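Local coordinates for protein possible prolidase (Bifidobacterium longum NCC2705, PDB 2P9B) that is a putative amidohydrolase, named as a possible prolidase and probably hydrolysing carbon-nitrogen bonds, its substrate not established, at residues T356-V364 / D412-P420; I21-T29 / A372-A380. All blocks are in the same frame, centred on the assembly; numbering follows the deposited sequence.

Contact 1. Residues T356-V364 / D412-P420; sequences TWRELELLV and DDLRALEHP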
loop_
_atom_site.group_PDB
_atom_site.type_symbol
_atom_site.label_atom_id
_atom_site.label_comp_id
_atom_site.label_asym_id
_atom_site.label_seq_id
_atom_site.Cartn_x
_atom_site.Cartn_y
_atom_site.Cartn_z
ATOM N N THR A 356 3.447 -8.440 1.134
ATOM C CA THR A 356 2.449 -7.520 1.666
ATOM C C THR A 356 1.672 -8.153 2.829
ATOM O O THR A 356 1.387 -7.490 3.824
ATOM C CB THR A 356 1.451 -7.087 0.564
ATOM O OG1 THR A 356 2.144 -6.330 -0.430
ATOM C CG2 THR A 356 0.329 -6.230 1.154
ATOM N N TRP A 357 1.360 -9.443 2.704
ATOM C CA TRP A 357 0.594 -10.153 3.728
ATOM C C TRP A 357 1.183 -10.025 5.135
ATOM O O TRP A 357 0.449 -9.989 6.124
ATOM C CB TRP A 357 0.476 -11.644 3.377
ATOM C CG TRP A 357 1.761 -12.395 3.578
ATOM C CD1 TRP A 357 2.806 -12.487 2.708
ATOM C CD2 TRP A 357 2.176 -13.064 4.777
ATOM N NE1 TRP A 357 3.853 -13.163 3.294
ATOM C CE2 TRP A 357 3.491 -13.528 4.562
ATOM C CE3 TRP A 357 1.563 -13.308 6.014
ATOM C CZ2 TRP A 357 4.207 -14.226 5.543
ATOM C CZ3 TRP A 357 2.276 -14.000 6.988
ATOM C CH2 TRP A 357 3.586 -14.450 6.742
ATOM N N ARG A 358 2.507 -9.967 5.221
ATOM C CA ARG A 358 3.184 -9.869 6.509
ATOM C C ARG A 358 2.756 -8.633 7.291
ATOM O O ARG A 358 2.694 -8.663 8.521
ATOM C CB ARG A 358 4.703 -9.848 6.308
ATOM C CG ARG A 358 5.499 -9.722 7.606
ATOM C CD ARG A 358 5.516 -11.034 8.380
ATOM N NE ARG A 358 6.404 -12.008 7.752
ATOM C CZ ARG A 358 6.663 -13.213 8.246
ATOM N NH1 ARG A 358 6.097 -13.604 9.380
ATOM N NH2 ARG A 358 7.504 -14.020 7.616
ATOM N N GLU A 359 2.452 -7.547 6.585
ATOM C CA GLU A 359 2.052 -6.305 7.255
ATOM C C GLU A 359 0.778 -6.489 8.068
ATOM O O GLU A 359 0.617 -5.879 9.128
ATOM C CB GLU A 359 1.857 -5.174 6.229
ATOM C CG GLU A 359 1.610 -3.778 6.842
ATOM C CD GLU A 359 2.795 -3.222 7.644
ATOM O OE1 GLU A 359 3.916 -3.762 7.546
ATOM O OE2 GLU A 359 2.596 -2.227 8.371
ATOM N N LEU A 360 -0.131 -7.325 7.577
ATOM C CA LEU A 360 -1.375 -7.554 8.308
ATOM C C LEU A 360 -1.085 -8.310 9.598
ATOM O O LEU A 360 -1.673 -8.022 10.640
ATOM C CB LEU A 360 -2.379 -8.337 7.457
ATOM C CG LEU A 360 -3.057 -7.564 6.323
ATOM C CD1 LEU A 360 -2.081 -7.336 5.178
ATOM C CD2 LEU A 360 -4.266 -8.337 5.839
ATOM N N GLU A 361 -0.171 -9.274 9.532
ATOM C CA GLU A 361 0.173 -10.034 10.729
ATOM C C GLU A 361 0.835 -9.129 11.754
ATOM O O GLU A 361 0.628 -9.289 12.959
ATOM C CB GLU A 361 1.101 -11.205 10.387
ATOM C CG GLU A 361 0.350 -12.411 9.843
ATOM C CD GLU A 361 1.003 -13.737 10.206
ATOM O OE1 GLU A 361 0.332 -14.780 10.049
ATOM O OE2 GLU A 361 2.177 -13.742 10.638
ATOM N N LEU A 362 1.621 -8.170 11.269
ATOM C CA LEU A 362 2.308 -7.235 12.147
ATOM C C LEU A 362 1.345 -6.244 12.801
ATOM O O LEU A 362 1.545 -5.862 13.949
ATOM C CB LEU A 362 3.402 -6.482 11.381
ATOM C CG LEU A 362 4.556 -7.346 10.854
ATOM C CD1 LEU A 362 5.527 -6.483 10.066
ATOM C CD2 LEU A 362 5.275 -8.026 12.015
ATOM N N LEU A 363 0.307 -5.820 12.081
ATOM C CA LEU A 363 -0.663 -4.893 12.661
ATOM C C LEU A 363 -1.421 -5.597 13.786
ATOM O O LEU A 363 -1.815 -4.980 14.776
ATOM C CB LEU A 363 -1.640 -4.390 11.596
ATOM C CG LEU A 363 -1.048 -3.400 10.582
ATOM C CD1 LEU A 363 -2.067 -3.119 9.490
ATOM C CD2 LEU A 363 -0.649 -2.106 11.279
ATOM N N VAL A 364 -1.622 -6.898 13.635
ATOM C CA VAL A 364 -2.310 -7.654 14.671
ATOM C C VAL A 364 -1.388 -7.852 15.874
ATOM O O VAL A 364 -1.796 -7.661 17.016
ATOM C CB VAL A 364 -2.755 -9.046 14.155
ATOM C CG1 VAL A 364 -3.328 -9.870 15.305
ATOM C CG2 VAL A 364 -3.798 -8.886 13.062
ATOM N N ASP A 412 -8.903 -16.960 9.975
ATOM C CA ASP A 412 -8.465 -17.980 10.923
ATOM C C ASP A 412 -6.945 -18.041 11.007
ATOM O O ASP A 412 -6.385 -18.445 12.030
ATOM C CB ASP A 412 -9.016 -19.353 10.530
ATOM C CG ASP A 412 -10.528 -19.399 10.549
ATOM O OD1 ASP A 412 -11.126 -18.778 11.451
ATOM O OD2 ASP A 412 -11.115 -20.065 9.671
ATOM N N ASP A 413 -6.279 -17.641 9.928
ATOM C CA ASP A 413 -4.816 -17.629 9.872
ATOM C C ASP A 413 -4.414 -16.726 8.712
ATOM O O ASP A 413 -4.608 -17.081 7.549
ATOM C CB ASP A 413 -4.269 -19.038 9.627
ATOM C CG ASP A 413 -2.772 -19.138 9.876
ATOM O OD1 ASP A 413 -2.041 -18.167 9.589
ATOM O OD2 ASP A 413 -2.320 -20.202 10.354
ATOM N N LEU A 414 -3.853 -15.564 9.026
ATOM C CA LEU A 414 -3.456 -14.628 7.988
ATOM C C LEU A 414 -2.407 -15.172 7.023
ATOM O O LEU A 414 -2.241 -14.636 5.933
ATOM C CB LEU A 414 -2.963 -13.322 8.615
ATOM C CG LEU A 414 -4.079 -12.479 9.241
ATOM C CD1 LEU A 414 -3.481 -11.370 10.103
ATOM C CD2 LEU A 414 -4.947 -11.890 8.124
ATOM N N ARG A 415 -1.704 -16.236 7.407
ATOM C CA ARG A 415 -0.693 -16.788 6.515
ATOM C C ARG A 415 -1.357 -17.410 5.286
ATOM O O ARG A 415 -0.686 -17.761 4.314
ATOM C CB ARG A 415 0.177 -17.823 7.242
ATOM C CG ARG A 415 1.415 -18.237 6.448
ATOM C CD ARG A 415 2.346 -19.112 7.274
ATOM N NE ARG A 415 3.154 -18.351 8.227
ATOM C CZ ARG A 415 4.270 -17.694 7.917
ATOM N NH1 ARG A 415 4.724 -17.697 6.671
ATOM N NH2 ARG A 415 4.945 -17.052 8.861
ATOM N N ALA A 416 -2.681 -17.532 5.325
ATOM C CA ALA A 416 -3.427 -18.075 4.192
ATOM C C ALA A 416 -3.221 -17.136 3.004
ATOM O O ALA A 416 -3.391 -17.522 1.846
ATOM C CB ALA A 416 -4.909 -18.162 4.532
ATOM N N LEU A 417 -2.845 -15.897 3.303
ATOM C CA LEU A 417 -2.620 -14.893 2.266
ATOM C C LEU A 417 -1.318 -15.104 1.497
ATOM O O LEU A 417 -1.197 -14.700 0.344
ATOM C CB LEU A 417 -2.595 -13.491 2.889
ATOM C CG LEU A 417 -3.851 -12.962 3.585
ATOM C CD1 LEU A 417 -3.510 -11.681 4.324
ATOM C CD2 LEU A 417 -4.956 -12.706 2.565
ATOM N N GLU A 418 -0.348 -15.743 2.138
ATOM C CA GLU A 418 0.962 -15.943 1.530
ATOM C C GLU A 418 0.980 -16.641 0.171
ATOM O O GLU A 418 1.721 -16.233 -0.722
ATOM C CB GLU A 418 1.880 -16.680 2.510
ATOM C CG GLU A 418 3.332 -16.759 2.050
ATOM C CD GLU A 418 4.245 -17.344 3.108
ATOM O OE1 GLU A 418 3.763 -18.145 3.934
ATOM O OE2 GLU A 418 5.447 -17.016 3.105
ATOM N N HIS A 419 0.170 -17.682 0.008
ATOM C CA HIS A 419 0.147 -18.407 -1.258
ATOM C C HIS A 419 -1.233 -18.387 -1.906
ATOM O O HIS A 419 -2.051 -19.281 -1.683
ATOM C CB HIS A 419 0.597 -19.857 -1.048
ATOM C CG HIS A 419 1.947 -19.986 -0.413
ATOM N ND1 HIS A 419 2.134 -19.950 0.952
ATOM C CD2 HIS A 419 3.179 -20.125 -0.958
ATOM C CE1 HIS A 419 3.423 -20.063 1.221
ATOM N NE2 HIS A 419 4.079 -20.170 0.078
ATOM N N PRO A 420 -1.506 -17.361 -2.726
ATOM C CA PRO A 420 -2.810 -17.261 -3.390
ATOM C C PRO A 420 -3.094 -18.430 -4.331
ATOM O O PRO A 420 -2.175 -19.035 -4.891
ATOM C CB PRO A 420 -2.712 -15.937 -4.154
ATOM C CG PRO A 420 -1.709 -15.147 -3.367
ATOM C CD PRO A 420 -0.670 -16.191 -3.037
#

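Contact 2. Residues I21-T29 / A372-A380; sequences IVTGDKAGT and AEALHAATA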
loop_
_atom_site.group_PDB
_atom_site.type_symbol
_atom_site.label_atom_id
_atom_site.label_comp_id
_atom_site.label_asym_id
_atom_site.label_seq_id
_atom_site.Cartn_x
_atom_site.Cartn_y
_atom_site.Cartn_z
ATOM N N ILE A 21 -16.961 -16.028 0.561
ATOM C CA ILE A 21 -16.467 -14.665 0.444
ATOM C C ILE A 21 -16.087 -14.038 1.776
ATOM O O ILE A 21 -16.884 -14.013 2.713
ATOM C CB ILE A 21 -17.513 -13.730 -0.212
ATOM C CG1 ILE A 21 -17.819 -14.196 -1.637
ATOM C CG2 ILE A 21 -16.991 -12.289 -0.212
ATOM C CD1 ILE A 21 -18.763 -13.275 -2.398
ATOM N N VAL A 22 -14.850 -13.564 1.863
ATOM C CA VAL A 22 -14.391 -12.845 3.043
ATOM C C VAL A 22 -14.503 -11.420 2.511
ATOM O O VAL A 22 -13.702 -10.988 1.681
ATOM C CB VAL A 22 -12.936 -13.206 3.403
ATOM C CG1 VAL A 22 -12.404 -12.248 4.452
ATOM C CG2 VAL A 22 -12.888 -14.634 3.953
ATOM N N THR A 23 -15.526 -10.706 2.967
ATOM C CA THR A 23 -15.800 -9.356 2.486
ATOM C C THR A 23 -14.747 -8.300 2.761
ATOM O O THR A 23 -14.605 -7.355 1.988
ATOM C CB THR A 23 -17.128 -8.835 3.049
ATOM O OG1 THR A 23 -17.003 -8.663 4.465
ATOM C CG2 THR A 23 -18.251 -9.819 2.757
ATOM N N GLY A 24 -14.018 -8.446 3.858
ATOM C CA GLY A 24 -13.012 -7.451 4.184
ATOM C C GLY A 24 -13.649 -6.224 4.815
ATOM O O GLY A 24 -13.039 -5.156 4.875
ATOM N N ASP A 25 -14.890 -6.364 5.275
ATOM C CA ASP A 25 -15.565 -5.246 5.922
ATOM C C ASP A 25 -15.063 -5.175 7.361
ATOM O O ASP A 25 -14.373 -6.082 7.827
ATOM C CB ASP A 25 -17.093 -5.427 5.877
ATOM C CG ASP A 25 -17.581 -6.612 6.700
ATOM O OD1 ASP A 25 -16.758 -7.402 7.197
ATOM O OD2 ASP A 25 -18.813 -6.756 6.842
ATOM N N LYS A 26 -15.395 -4.097 8.061
ATOM C CA LYS A 26 -14.960 -3.921 9.444
ATOM C C LYS A 26 -15.405 -5.039 10.385
ATOM O O LYS A 26 -14.699 -5.373 11.340
ATOM C CB LYS A 26 -15.451 -2.572 9.984
ATOM C CG LYS A 26 -16.786 -2.120 9.408
ATOM C CD LYS A 26 -16.605 -1.586 7.996
ATOM C CE LYS A 26 -17.796 -1.916 7.119
ATOM N NZ LYS A 26 -17.596 -1.430 5.728
ATOM N N ALA A 27 -16.563 -5.627 10.108
ATOM C CA ALA A 27 -17.107 -6.690 10.949
ATOM C C ALA A 27 -16.457 -8.060 10.774
ATOM O O ALA A 27 -16.573 -8.917 11.650
ATOM C CB ALA A 27 -18.610 -6.803 10.715
ATOM N N GLY A 28 -15.772 -8.273 9.656
ATOM C CA GLY A 28 -15.148 -9.565 9.424
ATOM C C GLY A 28 -16.181 -10.540 8.893
ATOM O O GLY A 28 -16.096 -11.749 9.111
ATOM N N THR A 29 -17.165 -9.994 8.187
ATOM C CA THR A 29 -18.253 -10.774 7.612
ATOM C C THR A 29 -17.798 -11.763 6.546
ATOM O O THR A 29 -16.938 -11.450 5.722
ATOM C CB THR A 29 -19.304 -9.854 6.959
ATOM O OG1 THR A 29 -19.801 -8.922 7.927
ATOM C CG2 THR A 29 -20.458 -10.676 6.403
ATOM N N ALA A 372 -9.632 -9.455 11.253
ATOM C CA ALA A 372 -10.689 -8.831 10.464
ATOM C C ALA A 372 -10.354 -7.371 10.165
ATOM O O ALA A 372 -10.493 -6.909 9.030
ATOM C CB ALA A 372 -12.016 -8.921 11.212
ATOM N N GLU A 373 -9.916 -6.646 11.186
ATOM C CA GLU A 373 -9.567 -5.243 11.014
ATOM C C GLU A 373 -8.364 -5.076 10.094
ATOM O O GLU A 373 -8.280 -4.103 9.349
ATOM C CB GLU A 373 -9.274 -4.600 12.368
ATOM C CG GLU A 373 -10.465 -4.624 13.309
ATOM C CD GLU A 373 -10.135 -4.072 14.676
ATOM O OE1 GLU A 373 -9.011 -4.326 15.160
ATOM O OE2 GLU A 373 -11.004 -3.398 15.272
ATOM N N ALA A 374 -7.429 -6.020 10.157
ATOM C CA ALA A 374 -6.247 -5.958 9.305
ATOM C C ALA A 374 -6.646 -6.188 7.848
ATOM O O ALA A 374 -6.146 -5.517 6.944
ATOM C CB ALA A 374 -5.224 -6.997 9.743
ATOM N N LEU A 375 -7.539 -7.146 7.618
ATOM C CA LEU A 375 -8.003 -7.428 6.261
ATOM C C LEU A 375 -8.783 -6.225 5.724
ATOM O O LEU A 375 -8.731 -5.904 4.534
ATOM C CB LEU A 375 -8.884 -8.681 6.257
ATOM C CG LEU A 375 -8.116 -9.984 6.465
ATOM C CD1 LEU A 375 -9.076 -11.103 6.822
ATOM C CD2 LEU A 375 -7.330 -10.317 5.188
ATOM N N HIS A 376 -9.498 -5.555 6.623
ATOM C CA HIS A 376 -10.285 -4.379 6.267
ATOM C C HIS A 376 -9.362 -3.210 5.904
ATOM O O HIS A 376 -9.648 -2.437 4.983
ATOM C CB HIS A 376 -11.188 -4.008 7.452
ATOM C CG HIS A 376 -12.052 -2.812 7.213
ATOM N ND1 HIS A 376 -12.995 -2.763 6.209
ATOM C CD2 HIS A 376 -12.152 -1.638 7.881
ATOM C CE1 HIS A 376 -13.640 -1.611 6.269
ATOM N NE2 HIS A 376 -13.147 -0.909 7.276
ATOM N N ALA A 377 -8.246 -3.103 6.619
ATOM C CA ALA A 377 -7.271 -2.042 6.391
ATOM C C ALA A 377 -6.564 -2.235 5.051
ATOM O O ALA A 377 -6.305 -1.276 4.334
ATOM C CB ALA A 377 -6.245 -2.030 7.525
ATOM N N ALA A 378 -6.281 -3.489 4.714
ATOM C CA ALA A 378 -5.580 -3.805 3.475
ATOM C C ALA A 378 -6.446 -3.671 2.232
ATOM O O ALA A 378 -5.924 -3.624 1.116
ATOM C CB ALA A 378 -5.015 -5.221 3.543
ATOM N N THR A 379 -7.762 -3.615 2.412
ATOM C CA THR A 379 -8.662 -3.531 1.267
ATOM C C THR A 379 -9.505 -2.260 1.219
ATOM O O THR A 379 -9.150 -1.296 0.548
ATOM C CB THR A 379 -9.597 -4.776 1.225
ATOM O OG1 THR A 379 -10.304 -4.892 2.468
ATOM C CG2 THR A 379 -8.787 -6.044 1.008
ATOM N N ALA A 380 -10.617 -2.264 1.942
ATOM C CA ALA A 380 -11.518 -1.120 1.959
ATOM C C ALA A 380 -10.865 0.180 2.425
ATOM O O ALA A 380 -10.997 1.208 1.762
ATOM C CB ALA A 380 -12.731 -1.434 2.830
HETATM O O HOH W 1 -12.680 -7.922 7.454
#

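Contact 1. Residues T356-V364 / D412-P420
Helix 356-367 of the amidohydrolase fold meets the connection between strands 403-406 and 422-425 through W357, whose indole is sandwiched between R358 CB of its own helix and E418 CB. The glutamate side is a CH-pi contact: E418 CB lies 4.1 Å from the centroid of the W357 five-membered ring, 9° off its normal. CG of W357 sits between the backbone N and the carbonyl carbon (chi1 73°), which swings the indole over to the 3-10 segment 414-417. Its far corner reaches R415, with W357 CH2 3.4 Å from R415 NH1 over one face of the guanidinium; the two planes are 63° apart, so the groups do not stack in parallel. R415 NH1 also forms a salt bridge with E418 OE1 at 2.9 Å, in the guanidinium plane. Beyond the indole the contact is apolar: W357 CB meets L417 CB at 3.6 Å, L360 CD2 meets L417 CD1 at 3.7 Å, and E361 CG slides past L414 CB. An Asx turn, D413 OD1 accepting from R415 N at 2.9 Å, lies at the start of the 3-10 segment. R358 NH1 and R415 NH2 come within 3.7 Å; both arginines also form salt bridges with D446, which probably offsets their like charge. Across the segments themselves, cohesion therefore rests on van der Waals and CH-pi packing, with the ionic bonds made beside it.

Contact 2. Residues I21-T29 / A372-A380
H376 approaches G24 along its ring edge and K26 across its ring face. Its ND1 donates to G24 O at 2.7 Å with an N-H...O angle of 155°, the oxygen lying close to the imidazole plane and offering a lone pair in its own carbonyl plane. The same oxygen receives a CA-H...O contact from H376 CA at 3.2 Å, so two points of one residue grip it. CG of H376 is anti to its backbone N (chi1 -180°), which sends the ring out from the helix to this carbonyl. K26 covers one face of the imidazole: CB stands 4.1 Å from the ring centroid, 16° off the normal, as a CH-pi contact, and the bent chain brings CD to 3.4 Å from H376 CE1. Were H376 an alanine, G24 O would probably lose its side-chain donor and the aliphatic chain of K26 the ring face it lies over. The loop so held joins the antiparallel strands 19-22 and 30-32, a beta hairpin whose type I turn runs from D25 to G28. D25 braces it internally, OD1 accepting from T29 N at 2.8 Å and OD2 from T29 OG1. A CB at G24 would clash with T379 OG1, a hydroxyl already donated to L375 O, and at these backbone angles also with the carbonyl O of T23. Further along, A372 CB rests 3.7 Å from G28 CA, and a water donates to both D25 O and A372 O, the latter at 2.9 Å.

Overall arrangement
The centres of contacts 1 and 2 lie about 12 Å apart, and helices 356-367 and 371-385, consecutive in the chain, carry one segment of each. L360 is the main junction: its CD2 lies 3.6 Å from A374 O and 3.7 Å from L375 CD2. A second junction is L414 CD2 to L375 CG, 4.1 Å. The segments alternate along the chain; the connection 412-420 touches both helices through L414, while the hairpin 21-29 packs on helix 371-385. The donor atoms of H77, H79 and D345 face one vacant point, possibly an empty metal site like those of amidohydrolases; E359, on the contact 1 helix, touches T344, next to D345 in the chain, so that helix adjoins the putative site.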